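Local atomic coordinates of putative mandelate racemase (Salmonella typhimurium, PDB entry 2O56), a protein that binds magnesium and is probably a hydro-lyase (dehydratase) of the enolase superfamily, though its physiological substrate is not established. Residues V116-M121 with P379-E384; G123-E128 with M337-P342; S135-G140 with D169-D174; N190-D195 with D227-I232; D217-M222 with I243-E248. All blocks are in the same frame, centred on the assembly; numbering follows the deposited sequence. Where two conformers were deposited one is given.

Interaction 1 (V116-M121 with P379-E384)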
# COMPACT_ATOMS: atom_id res chain seq x y z
N VAL A 116 16.78 -44.10 -15.41
CA VAL A 116 16.51 -42.87 -16.17
C VAL A 116 17.32 -41.67 -15.69
O VAL A 116 17.50 -41.46 -14.50
CB VAL A 116 15.00 -42.53 -16.22
CG1 VAL A 116 14.23 -43.53 -17.09
CG2 VAL A 116 14.44 -42.47 -14.82
N PRO A 117 17.83 -40.86 -16.64
CA PRO A 117 18.55 -39.67 -16.19
C PRO A 117 17.63 -38.63 -15.53
O PRO A 117 16.44 -38.52 -15.86
CB PRO A 117 19.13 -39.10 -17.49
CG PRO A 117 18.20 -39.60 -18.55
CD PRO A 117 17.80 -40.96 -18.12
N LEU A 118 18.20 -37.88 -14.59
CA LEU A 118 17.48 -36.89 -13.80
C LEU A 118 16.62 -35.93 -14.61
O LEU A 118 15.47 -35.70 -14.24
CB LEU A 118 18.46 -36.12 -12.89
CG LEU A 118 17.94 -34.98 -12.01
CD1 LEU A 118 16.84 -35.46 -11.09
CD2 LEU A 118 19.09 -34.38 -11.21
N TYR A 119 17.14 -35.39 -15.72
CA TYR A 119 16.38 -34.41 -16.51
C TYR A 119 15.01 -34.92 -16.94
O TYR A 119 14.04 -34.16 -16.96
CB TYR A 119 17.20 -33.84 -17.69
CG TYR A 119 17.38 -34.79 -18.87
CD1 TYR A 119 16.43 -34.85 -19.89
CD2 TYR A 119 18.49 -35.63 -18.96
CE1 TYR A 119 16.57 -35.73 -20.98
CE2 TYR A 119 18.64 -36.51 -20.06
CZ TYR A 119 17.68 -36.56 -21.05
OH TYR A 119 17.81 -37.42 -22.12
N LYS A 120 14.92 -36.21 -17.26
CA LYS A 120 13.66 -36.81 -17.68
C LYS A 120 12.66 -36.91 -16.52
O LYS A 120 11.46 -36.76 -16.72
CB LYS A 120 13.90 -38.21 -18.27
CG LYS A 120 14.43 -38.23 -19.66
CD LYS A 120 14.49 -39.65 -20.19
CE LYS A 120 14.69 -39.63 -21.69
NZ LYS A 120 14.77 -40.99 -22.28
N MET A 121 13.16 -37.15 -15.31
CA MET A 121 12.33 -37.12 -14.12
C MET A 121 11.91 -35.71 -13.72
O MET A 121 10.95 -35.54 -12.99
CB MET A 121 13.05 -37.78 -12.96
CG MET A 121 13.53 -39.21 -13.26
SD MET A 121 14.11 -39.99 -11.76
CE MET A 121 15.65 -39.16 -11.54
N PRO A 379 21.60 -43.29 -15.84
CA PRO A 379 20.61 -43.22 -14.75
C PRO A 379 20.97 -42.27 -13.59
O PRO A 379 22.15 -42.13 -13.22
CB PRO A 379 20.53 -44.67 -14.25
CG PRO A 379 20.90 -45.50 -15.46
CD PRO A 379 21.96 -44.69 -16.17
N GLY A 380 19.95 -41.61 -13.04
CA GLY A 380 20.13 -40.70 -11.90
C GLY A 380 20.89 -39.47 -12.30
O GLY A 380 20.78 -39.01 -13.43
N ILE A 381 21.70 -38.94 -11.39
CA ILE A 381 22.42 -37.71 -11.69
C ILE A 381 23.55 -37.90 -12.69
O ILE A 381 24.01 -36.93 -13.28
CB ILE A 381 22.90 -36.97 -10.41
CG1 ILE A 381 24.04 -37.72 -9.72
CG2 ILE A 381 21.71 -36.75 -9.45
CD1 ILE A 381 24.79 -36.87 -8.72
N GLY A 382 23.99 -39.15 -12.86
CA GLY A 382 25.02 -39.51 -13.85
C GLY A 382 26.43 -39.16 -13.40
O GLY A 382 27.33 -38.95 -14.23
N GLN A 383 26.61 -39.09 -12.08
CA GLN A 383 27.87 -38.69 -11.48
C GLN A 383 28.04 -39.33 -10.11
O GLN A 383 27.07 -39.52 -9.37
CB GLN A 383 27.99 -37.16 -11.42
CG GLN A 383 29.42 -36.65 -11.12
CD GLN A 383 30.47 -37.12 -12.14
OE1 GLN A 383 30.89 -38.29 -12.12
NE2 GLN A 383 30.94 -36.20 -13.00
N GLU A 384 29.28 -39.70 -9.79
CA GLU A 384 29.59 -40.48 -8.60
C GLU A 384 31.04 -40.20 -8.25
O GLU A 384 31.86 -40.01 -9.14
CB GLU A 384 29.48 -41.99 -8.90
CG GLU A 384 28.07 -42.54 -9.01
CD GLU A 384 28.05 -44.06 -9.02
OE1 GLU A 384 29.14 -44.67 -9.06
OE2 GLU A 384 26.94 -44.64 -9.00
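Leu118 and Gly380 meet where the start of the short helix 118-121 runs past the 379-384 loop. Two backbone hydrogen bonds join the segments. Gly380 N donates to Val116 O at 2.9 Å, and Leu118 N donates to Gly380 O at 3.0 Å. Together they make a single beta bridge centred on Pro117 and Gly380. Pro117 is the N-cap residue of the helix; the bonds run through the residues on either side of it. Pro379 CA adds a CA-H...O contact to Val116 O.

Leu118 carries the side-chain part. Its CB lies 3.7 Å from Gly380 O, beside the bonded carbonyl. CG stands anti to the backbone N (chi1 177°) and leads the chain on toward Ile381. There the tip of the branch, CD2, reaches Ile381 CG2 at 3.9 Å. The two side chains lie alongside each other and point the same way. Leu118 also packs on Trp107 of helix 93-114 and on His336 of helix 328-340.

The loop is shaped by a type II' beta turn from Pro379 to Gly382, with glycines at 380 and 382, both at positive phi. Ile381 N is bonded to Asp108 OD1 and Ile381 O to His336 NE2. Trp114 of a second subunit packs on Val116 and Met121. The motif is an isolated beta bridge at a helix N-terminus, tying the chain after helix 93-114 to the loop between strand 372-373 and helix 387-392 of this enolase-superfamily fold.

Interaction 2 (G123-E128 with M337-P342)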
# COMPACT_ATOMS: atom_id res chain seq x y z
N GLY A 123 10.98 -33.56 -16.03
CA GLY A 123 10.09 -33.11 -17.09
C GLY A 123 10.68 -33.02 -18.50
O GLY A 123 10.04 -32.48 -19.41
N GLY A 124 11.88 -33.55 -18.67
CA GLY A 124 12.37 -33.90 -20.00
C GLY A 124 13.35 -32.90 -20.56
O GLY A 124 13.92 -32.09 -19.84
N LYS A 125 13.59 -32.98 -21.86
CA LYS A 125 14.67 -32.21 -22.46
C LYS A 125 14.04 -30.98 -23.12
O LYS A 125 13.56 -31.06 -24.25
CB LYS A 125 15.44 -33.08 -23.48
CG LYS A 125 16.72 -32.44 -24.02
CD LYS A 125 17.59 -33.41 -24.79
CE LYS A 125 18.55 -34.16 -23.88
NZ LYS A 125 19.05 -35.40 -24.53
N SER A 126 14.06 -29.85 -22.42
CA SER A 126 13.49 -28.61 -22.97
C SER A 126 14.46 -27.84 -23.88
O SER A 126 14.04 -26.91 -24.57
CB SER A 126 12.99 -27.69 -21.85
OG SER A 126 12.06 -28.36 -21.02
N ARG A 127 15.73 -28.22 -23.87
CA ARG A 127 16.75 -27.63 -24.77
C ARG A 127 17.87 -28.64 -24.96
O ARG A 127 18.09 -29.50 -24.11
CB ARG A 127 17.29 -26.30 -24.20
CG ARG A 127 18.08 -26.43 -22.87
CD ARG A 127 18.29 -25.10 -22.13
NE ARG A 127 17.11 -24.23 -22.20
CZ ARG A 127 16.03 -24.37 -21.44
NH1 ARG A 127 15.97 -25.32 -20.53
NH2 ARG A 127 15.00 -23.55 -21.61
N GLU A 128 18.60 -28.53 -26.07
CA GLU A 128 19.54 -29.58 -26.47
C GLU A 128 20.96 -29.28 -26.01
O GLU A 128 21.76 -30.19 -25.81
CB GLU A 128 19.53 -29.78 -27.99
CG GLU A 128 18.23 -30.32 -28.57
CD GLU A 128 17.89 -31.72 -28.07
OE1 GLU A 128 18.78 -32.59 -28.06
OE2 GLU A 128 16.72 -31.94 -27.68
N MET A 337 18.79 -29.86 -14.19
CA MET A 337 17.75 -28.87 -13.89
C MET A 337 17.64 -27.92 -15.07
O MET A 337 16.56 -27.64 -15.56
CB MET A 337 18.10 -28.09 -12.62
CG MET A 337 16.98 -27.15 -12.07
SD MET A 337 15.56 -28.03 -11.38
CE MET A 337 16.27 -28.73 -9.89
N GLU A 338 18.78 -27.43 -15.53
CA GLU A 338 18.80 -26.42 -16.57
C GLU A 338 18.31 -26.97 -17.93
O GLU A 338 17.93 -26.20 -18.81
CB GLU A 338 20.21 -25.83 -16.69
CG GLU A 338 20.61 -25.05 -15.44
CD GLU A 338 22.08 -24.65 -15.41
OE1 GLU A 338 22.92 -25.44 -15.89
OE2 GLU A 338 22.39 -23.57 -14.87
N THR A 339 18.31 -28.29 -18.07
CA THR A 339 17.83 -28.95 -19.28
C THR A 339 16.32 -29.00 -19.31
O THR A 339 15.72 -28.80 -20.37
CB THR A 339 18.40 -30.40 -19.41
OG1 THR A 339 19.81 -30.33 -19.52
CG2 THR A 339 17.86 -31.12 -20.62
N ALA A 340 15.73 -29.26 -18.14
CA ALA A 340 14.29 -29.47 -18.03
C ALA A 340 13.45 -28.19 -17.94
O ALA A 340 12.35 -28.10 -18.51
CB ALA A 340 14.00 -30.34 -16.81
N ILE A 341 13.93 -27.21 -17.19
CA ILE A 341 13.11 -26.02 -16.91
C ILE A 341 12.92 -25.14 -18.16
O ILE A 341 13.86 -24.99 -18.96
CB ILE A 341 13.66 -25.18 -15.72
CG1 ILE A 341 15.08 -24.70 -16.02
CG2 ILE A 341 13.66 -25.99 -14.41
CD1 ILE A 341 15.57 -23.59 -15.08
N PRO A 342 11.71 -24.56 -18.33
CA PRO A 342 11.48 -23.62 -19.43
C PRO A 342 12.24 -22.31 -19.31
O PRO A 342 12.59 -21.72 -20.33
CB PRO A 342 9.95 -23.37 -19.41
CG PRO A 342 9.48 -23.90 -18.12
CD PRO A 342 10.50 -24.83 -17.53
O HOH W 1 20.43 -29.73 -22.45
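Ser126 and Arg127 close over the C-terminal end of helix 328-340, where the last carbonyls have no helical N-H left to meet. A loop thus donates to the last carbonyls of this helix, part of the enolase C-terminal, TIM-barrel-like domain. The loop itself follows another helix end: Gly123 is the C-prime residue of a Schellman motif that finishes helix 118-121.

The tight part is polar. Ser126 N donates to Thr339 O at 2.8 Å, and Ser126 OG donates to Ala340 O in a very short bond of 2.5 Å. Ser126 OG lies beside its own backbone N (chi1 -56°), which lets one residue grip two successive carbonyls. Ala340 CA also makes a CA-H...O contact to Gly124 O. Ser126 and Pro342 pack on a second subunit.

The side of Lys125 and Thr339 is looser. Lys125 CG only brushes Thr339 CG2 at 3.8 Å, and its NZ goes on to a salt bridge with Glu377. Water 1 donates to both Arg127 O and Thr339 OG1, which is also bonded to Leu335 O.

Arg127 spans the helix end. A bend at chi3 (40°) turns its guanidinium so that the carbonyls of Glu338, Ile341 and Pro342 lie at its edge. The bonds from NH1 to Glu338 O and from NH2 to Pro342 O are weak. The strong one is Arg127 NH1 to Ile341 O, 2.7 Å long and nearly in line with the C=O bond.

Interaction 3 (S135-G140 with D169-D174)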
# COMPACT_ATOMS: atom_id res chain seq x y z
N SER A 135 33.30 -17.84 -15.59
CA SER A 135 32.95 -17.15 -14.33
C SER A 135 34.22 -16.69 -13.60
O SER A 135 35.23 -17.39 -13.61
CB SER A 135 32.17 -18.10 -13.41
OG SER A 135 31.58 -17.39 -12.32
N GLN A 136 34.13 -15.52 -12.96
CA GLN A 136 35.17 -14.96 -12.09
C GLN A 136 36.55 -14.67 -12.73
O GLN A 136 37.59 -15.12 -12.24
CB GLN A 136 35.31 -15.73 -10.76
CG GLN A 136 33.99 -16.18 -10.09
CD GLN A 136 33.13 -15.03 -9.52
OE1 GLN A 136 33.43 -13.85 -9.69
NE2 GLN A 136 32.05 -15.40 -8.84
N LEU A 137 36.52 -13.88 -13.80
CA LEU A 137 37.70 -13.52 -14.58
C LEU A 137 38.76 -12.71 -13.84
O LEU A 137 39.88 -12.60 -14.33
CB LEU A 137 37.29 -12.73 -15.83
CG LEU A 137 37.24 -13.44 -17.17
CD1 LEU A 137 36.62 -14.82 -17.11
CD2 LEU A 137 36.49 -12.57 -18.12
N GLN A 138 38.42 -12.15 -12.68
CA GLN A 138 39.40 -11.49 -11.81
C GLN A 138 40.50 -12.43 -11.37
O GLN A 138 41.56 -12.00 -10.92
CB GLN A 138 38.73 -10.82 -10.60
CG GLN A 138 38.07 -11.81 -9.61
CD GLN A 138 36.63 -12.14 -9.97
OE1 GLN A 138 36.19 -11.92 -11.10
NE2 GLN A 138 35.88 -12.66 -9.00
N PHE A 139 40.26 -13.73 -11.51
CA PHE A 139 41.25 -14.72 -11.13
C PHE A 139 41.91 -15.35 -12.35
O PHE A 139 42.65 -16.32 -12.23
CB PHE A 139 40.62 -15.80 -10.25
CG PHE A 139 40.00 -15.26 -8.99
CD1 PHE A 139 40.71 -14.40 -8.16
CD2 PHE A 139 38.71 -15.63 -8.63
CE1 PHE A 139 40.14 -13.91 -7.00
CE2 PHE A 139 38.13 -15.14 -7.46
CZ PHE A 139 38.85 -14.28 -6.64
N GLY A 140 41.65 -14.77 -13.51
CA GLY A 140 42.27 -15.21 -14.75
C GLY A 140 41.49 -16.25 -15.51
O GLY A 140 40.47 -16.77 -15.05
N ASP A 169 30.80 -17.00 -25.15
CA ASP A 169 30.25 -15.72 -25.56
C ASP A 169 29.66 -14.93 -24.38
O ASP A 169 28.86 -14.02 -24.57
CB ASP A 169 29.24 -15.87 -26.72
CG ASP A 169 27.99 -16.65 -26.34
OD1 ASP A 169 27.87 -17.11 -25.19
OD2 ASP A 169 27.11 -16.81 -27.21
N ALA A 170 30.08 -15.29 -23.17
CA ALA A 170 29.73 -14.51 -22.00
C ALA A 170 30.72 -14.78 -20.88
O ALA A 170 31.29 -15.87 -20.78
CB ALA A 170 28.31 -14.83 -21.54
N ILE A 171 30.92 -13.74 -20.07
CA ILE A 171 31.87 -13.77 -18.99
C ILE A 171 31.22 -13.11 -17.77
O ILE A 171 30.34 -12.26 -17.91
CB ILE A 171 33.21 -13.05 -19.36
CG1 ILE A 171 33.00 -11.55 -19.63
CG2 ILE A 171 33.87 -13.69 -20.61
CD1 ILE A 171 33.31 -10.65 -18.43
N LYS A 172 31.66 -13.52 -16.58
CA LYS A 172 31.35 -12.77 -15.36
C LYS A 172 32.62 -12.39 -14.60
O LYS A 172 33.60 -13.13 -14.57
CB LYS A 172 30.45 -13.60 -14.45
CG LYS A 172 30.15 -12.93 -13.10
CD LYS A 172 29.13 -13.75 -12.34
CE LYS A 172 29.78 -14.73 -11.40
NZ LYS A 172 28.68 -15.59 -10.81
N VAL A 173 32.57 -11.23 -13.95
CA VAL A 173 33.75 -10.67 -13.33
C VAL A 173 33.36 -9.74 -12.20
O VAL A 173 32.43 -8.93 -12.33
CB VAL A 173 34.61 -9.93 -14.39
CG1 VAL A 173 33.83 -8.76 -15.01
CG2 VAL A 173 35.93 -9.50 -13.80
N ASP A 174 34.06 -9.86 -11.07
CA ASP A 174 34.03 -8.86 -10.01
C ASP A 174 35.24 -7.96 -10.19
O ASP A 174 36.36 -8.35 -9.85
CB ASP A 174 34.08 -9.57 -8.64
CG ASP A 174 33.94 -8.61 -7.46
OD1 ASP A 174 34.18 -7.39 -7.60
OD2 ASP A 174 33.59 -9.10 -6.36
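Leu137 and Lys172 share the main backbone bond. Leu137 N donates to Lys172 O at 3.1 Å. A second bond uses a side chain: Asp174 N donates to Gln138 OE1 at 3.0 Å, from above the amide plane. Gln138 NE2 in turn donates to Gln136 OE1 at 2.8 Å, so both ends of this amide are held and its rotation is fixed.

The apolar contacts centre on Leu137. Its CD2 sits 3.5 Å from Ile171 CB, the two side chains crossing at about a right angle. Its CB touches Val173 CG2.

The third group is Lys172 among polar neighbours. Its chain bends at chi3 (93°), and CE rests 3.3 Å from Ser135 OG and 3.5 Å from Gln136 NE2. Lys172 NZ forms salt bridges with Glu247 and Glu348, while Ser135 OG is bonded to Glu348. Gln136 NE2 bonds Glu221 OE1.

This places strand 170-173 of the barrel and the chain leaving strand 130-135 in the second shell of the magnesium site. Lys172 NZ, paired with Glu247 and Glu348, probably offsets part of the negative charge gathered there.

Interaction 4 (N190-D195 with D227-I232)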
# COMPACT_ATOMS: atom_id res chain seq x y z
N ASN A 190 31.25 -0.67 1.97
CA ASN A 190 29.95 -0.18 2.44
C ASN A 190 29.84 1.34 2.49
O ASN A 190 30.79 2.03 2.84
CB ASN A 190 29.64 -0.73 3.83
CG ASN A 190 29.73 -2.26 3.90
OD1 ASN A 190 28.91 -2.98 3.33
ND2 ASN A 190 30.74 -2.75 4.61
N GLY A 191 28.65 1.87 2.16
CA GLY A 191 28.39 3.30 2.29
C GLY A 191 28.75 4.04 1.02
O GLY A 191 29.12 3.42 0.02
N PRO A 192 28.64 5.38 1.03
CA PRO A 192 29.08 6.13 -0.15
C PRO A 192 30.61 6.06 -0.25
O PRO A 192 31.28 6.09 0.77
CB PRO A 192 28.60 7.56 0.11
CG PRO A 192 28.21 7.63 1.54
CD PRO A 192 28.16 6.24 2.12
N LEU A 193 31.14 5.92 -1.46
CA LEU A 193 32.56 5.61 -1.61
C LEU A 193 33.26 6.69 -2.42
O LEU A 193 32.65 7.29 -3.31
CB LEU A 193 32.75 4.24 -2.27
CG LEU A 193 32.26 2.95 -1.60
CD1 LEU A 193 32.47 1.79 -2.55
CD2 LEU A 193 32.97 2.70 -0.26
N THR A 194 34.53 6.96 -2.11
CA THR A 194 35.33 7.91 -2.90
C THR A 194 35.47 7.37 -4.33
O THR A 194 35.58 6.17 -4.54
CB THR A 194 36.76 8.14 -2.31
OG1 THR A 194 36.67 8.39 -0.90
CG2 THR A 194 37.43 9.36 -2.95
N ASP A 195 35.49 8.28 -5.30
CA ASP A 195 35.46 7.89 -6.70
C ASP A 195 36.52 6.85 -7.08
O ASP A 195 36.23 5.93 -7.84
CB ASP A 195 35.55 9.10 -7.60
CG ASP A 195 35.41 8.74 -9.05
OD1 ASP A 195 34.30 8.33 -9.46
OD2 ASP A 195 36.41 8.83 -9.77
N ASP A 227 27.19 -2.56 -0.11
CA ASP A 227 25.85 -2.43 0.46
C ASP A 227 24.95 -1.68 -0.53
O ASP A 227 25.36 -1.43 -1.67
CB ASP A 227 25.89 -1.81 1.88
CG ASP A 227 26.22 -0.30 1.88
OD1 ASP A 227 26.60 0.25 0.83
OD2 ASP A 227 26.12 0.33 2.96
N THR A 228 23.75 -1.31 -0.10
CA THR A 228 22.80 -0.62 -0.98
C THR A 228 23.38 0.64 -1.63
O THR A 228 23.30 0.80 -2.84
CB THR A 228 21.50 -0.26 -0.22
OG1 THR A 228 20.96 -1.46 0.33
CG2 THR A 228 20.46 0.36 -1.16
N THR A 229 24.00 1.49 -0.84
CA THR A 229 24.54 2.75 -1.36
C THR A 229 25.65 2.57 -2.41
O THR A 229 25.57 3.14 -3.50
CB THR A 229 24.95 3.69 -0.21
OG1 THR A 229 23.83 3.83 0.67
CG2 THR A 229 25.34 5.08 -0.73
N SER A 230 26.66 1.78 -2.09
CA SER A 230 27.75 1.52 -3.03
C SER A 230 27.36 0.66 -4.22
O SER A 230 27.91 0.82 -5.30
CB SER A 230 28.93 0.87 -2.30
OG SER A 230 28.51 -0.22 -1.50
N ALA A 231 26.43 -0.28 -4.04
CA ALA A 231 25.92 -1.07 -5.17
C ALA A 231 25.25 -0.15 -6.19
O ALA A 231 25.41 -0.31 -7.41
CB ALA A 231 24.92 -2.16 -4.69
N ILE A 232 24.48 0.81 -5.69
CA ILE A 232 23.87 1.83 -6.55
C ILE A 232 24.90 2.73 -7.23
O ILE A 232 24.78 3.01 -8.42
CB ILE A 232 22.79 2.66 -5.82
CG1 ILE A 232 21.56 1.78 -5.53
CG2 ILE A 232 22.39 3.90 -6.65
CD1 ILE A 232 20.65 2.35 -4.44
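The carboxylate of Asp227 and the amide of Asn190 are the flat groups that meet here, their planes 69° apart. Gly191 N stands above the carboxylate plane and donates to Asp227 OD1 at 2.9 Å, in a nearly straight bond (170°). Ser230 N reaches the same oxygen nearly along its C-O axis, at 3.3 Å. One buried oxygen thus accepts two backbone N-H groups. The Asn190 amide brings OD1 to within 3.5 Å of Asp227 CB. Its ND2 turns to Asn188 OD1.

The carboxylate is placed by its first torsion. Asp227 CG lies between its own N and carbonyl carbon (chi1 73°), which sends OD1 back over the first turn of helix 228-238. Ser230 returns the bond, for its OG accepts from Asp227 N at 3.0 Å. That OG is also bonded to Leu189 O, just before the 190-195 loop.

The rest is packing along the loop. Gly191 O lies 3.5 Å from Ser230 CB. Thr229 CG2 rests against Pro192 N at 3.8 Å, and Leu193 CD1 reaches Ser230 CB at 3.7 Å. Another subunit covers this region: its Phe244 packs on Pro192 and its Ser291 on Thr229.

Asp227 and Ser230 form a capping box at the N-terminus of helix 228-238. The N-cap aspartate also bonds the loop, so the loop leading into helix 195-212 is held against the N-terminus of helix 228-238, the next outer helix of the TIM-like barrel.

Interaction 5 (D217-M222 with I243-E248). With MG (magnesium ion), chain I.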
# COMPACT_ATOMS: atom_id res chain seq x y z
N ASP A 217 28.49 -11.21 -23.77
CA ASP A 217 27.75 -10.73 -22.60
C ASP A 217 28.65 -10.60 -21.39
O ASP A 217 29.57 -11.40 -21.20
CB ASP A 217 26.55 -11.64 -22.33
CG ASP A 217 25.43 -11.39 -23.32
OD1 ASP A 217 25.07 -10.20 -23.53
OD2 ASP A 217 24.90 -12.36 -23.90
N ILE A 218 28.42 -9.56 -20.58
CA ILE A 218 29.21 -9.34 -19.39
C ILE A 218 28.28 -9.28 -18.16
O ILE A 218 27.39 -8.43 -18.10
CB ILE A 218 30.02 -8.03 -19.47
CG1 ILE A 218 31.03 -8.08 -20.65
CG2 ILE A 218 30.74 -7.78 -18.14
CD1 ILE A 218 31.76 -6.75 -20.86
N ILE A 219 28.51 -10.18 -17.22
CA ILE A 219 27.83 -10.13 -15.92
C ILE A 219 28.77 -9.47 -14.91
O ILE A 219 29.94 -9.85 -14.81
CB ILE A 219 27.44 -11.57 -15.45
CG1 ILE A 219 26.52 -12.22 -16.48
CG2 ILE A 219 26.79 -11.55 -14.04
CD1 ILE A 219 26.53 -13.74 -16.44
N ALA A 220 28.26 -8.48 -14.18
CA ALA A 220 29.02 -7.84 -13.12
C ALA A 220 28.64 -8.45 -11.79
O ALA A 220 27.47 -8.40 -11.40
CB ALA A 220 28.70 -6.35 -13.12
N GLU A 221 29.63 -9.04 -11.12
CA GLU A 221 29.43 -9.77 -9.87
C GLU A 221 29.96 -8.90 -8.74
O GLU A 221 31.01 -8.28 -8.87
CB GLU A 221 30.18 -11.10 -9.97
CG GLU A 221 30.71 -11.68 -8.71
CD GLU A 221 29.67 -12.51 -7.97
OE1 GLU A 221 29.68 -13.75 -8.12
OE2 GLU A 221 28.85 -11.92 -7.24
N MET A 222 29.21 -8.82 -7.64
CA MET A 222 29.56 -7.93 -6.54
C MET A 222 29.80 -8.68 -5.23
O MET A 222 30.34 -8.11 -4.28
CB MET A 222 28.47 -6.89 -6.29
CG MET A 222 28.19 -5.95 -7.43
SD MET A 222 29.65 -5.12 -8.09
CE MET A 222 29.86 -3.79 -6.91
N ILE A 243 25.53 -4.14 -19.47
CA ILE A 243 25.68 -5.27 -18.51
C ILE A 243 24.50 -6.27 -18.57
O ILE A 243 23.33 -5.86 -18.54
CB ILE A 243 25.93 -4.70 -17.08
CG1 ILE A 243 27.16 -3.79 -17.10
CG2 ILE A 243 26.12 -5.81 -16.02
CD1 ILE A 243 28.48 -4.56 -17.40
N PHE A 244 24.82 -7.56 -18.68
CA PHE A 244 23.82 -8.64 -18.93
C PHE A 244 22.93 -8.81 -17.69
O PHE A 244 21.70 -8.74 -17.77
CB PHE A 244 24.55 -9.96 -19.17
CG PHE A 244 23.73 -11.03 -19.81
CD1 PHE A 244 22.99 -10.78 -20.96
CD2 PHE A 244 23.75 -12.32 -19.29
CE1 PHE A 244 22.26 -11.80 -21.55
CE2 PHE A 244 23.02 -13.35 -19.88
CZ PHE A 244 22.26 -13.08 -21.00
N TYR A 245 23.56 -9.07 -16.56
CA TYR A 245 22.94 -8.75 -15.28
C TYR A 245 23.94 -8.42 -14.18
O TYR A 245 25.14 -8.57 -14.35
CB TYR A 245 21.95 -9.84 -14.88
CG TYR A 245 22.43 -11.29 -14.98
CD1 TYR A 245 23.13 -11.88 -13.94
CD2 TYR A 245 22.11 -12.07 -16.10
CE1 TYR A 245 23.53 -13.21 -14.02
CE2 TYR A 245 22.51 -13.40 -16.17
CZ TYR A 245 23.23 -13.95 -15.14
OH TYR A 245 23.62 -15.27 -15.20
N TYR A 246 23.42 -7.95 -13.04
CA TYR A 246 24.22 -7.37 -11.98
C TYR A 246 23.98 -8.26 -10.76
O TYR A 246 22.87 -8.28 -10.25
CB TYR A 246 23.66 -5.97 -11.69
CG TYR A 246 24.48 -5.07 -10.78
CD1 TYR A 246 25.87 -5.19 -10.70
CD2 TYR A 246 23.86 -4.07 -10.02
CE1 TYR A 246 26.61 -4.35 -9.89
CE2 TYR A 246 24.60 -3.21 -9.19
CZ TYR A 246 25.97 -3.36 -9.13
OH TYR A 246 26.70 -2.53 -8.32
N GLU A 247 25.00 -8.99 -10.30
CA GLU A 247 24.81 -10.15 -9.42
C GLU A 247 25.12 -9.83 -7.96
O GLU A 247 26.17 -9.26 -7.63
CB GLU A 247 25.67 -11.35 -9.89
CG GLU A 247 25.64 -12.51 -8.92
CD GLU A 247 26.32 -13.76 -9.43
OE1 GLU A 247 26.43 -13.96 -10.66
OE2 GLU A 247 26.76 -14.55 -8.57
N GLU A 248 24.20 -10.20 -7.07
CA GLU A 248 24.36 -9.95 -5.64
C GLU A 248 24.87 -8.56 -5.26
O GLU A 248 25.86 -8.46 -4.53
CB GLU A 248 25.28 -11.02 -5.03
CG GLU A 248 24.63 -12.40 -4.90
CD GLU A 248 25.24 -13.22 -3.79
OE1 GLU A 248 26.43 -13.53 -3.90
OE2 GLU A 248 24.52 -13.54 -2.81
MG MG I . 28.25 -15.31 -7.13
O HOH W 2 29.08 -17.18 -8.00
O HOH W 3 27.94 -13.43 -5.67
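Ile219 is the bump that fills the hollow beside Tyr245. Its CG1 sits over the centre of the ring face, 4.0 Å from the centroid, in a CH-pi contact. The same CG1 meets the edge of the Phe244 ring. Asp217 covers one face of that ring, its carboxylate stacked near the rim with CG 3.4 Å above the plane. Asp217 OD2 forms a salt bridge with Arg131.

On the sheet face of Ala220 and Tyr246, Ala220 CB nestles between Ile243 CG2 and Tyr246 CD1. Met222, bent at chi2 and chi3, crosses the Tyr246 ring obliquely, Met222 CG 3.3 Å from Tyr246 CE1. Its sulfur makes a Met-aromatic contact.

On the face shared by Glu221 and Glu247, the carboxylates converge on magnesium. Glu221 OE1 binds it at 2.3 Å and Glu247 OE2 at 2.2 Å. These oxygens are only 3.1 Å apart, an approach the cation makes possible. Glu221 OE2 accepts from His223 N. Glu273 and two waters complete the observed coordination.

Backbone bonds between the parallel strands include Glu247 N to Ala220 O. Strand 217-221, helix 228-238 and strand 246-247 form a beta-alpha-beta unit. The helix packs behind Ala220 and Tyr246, and strands 170-173 and 269-271 continue the sheet.

Interactions 3 and 5 form the metal end of the barrel. Their centres are about 10 Å apart, strands 170-173 and 217-221 are neighbours in one parallel sheet, and Lys172 bridges to Glu247. Interactions 4 and 5, centres about 17 Å apart, touch through Ala231 O and Tyr246 OH. Interactions 1 and 2 make a second cluster, centres about 13 Å apart, on helices 118-121 and 328-340, and both touch a second subunit. Along the chain, interaction 1 encloses interaction 2, which encloses the rest. Interaction 3 closes before 4 and 5 open, and the segments of 4 and 5 alternate. Two long-range closures thus bracket the barrel segments that supply the magnesium site.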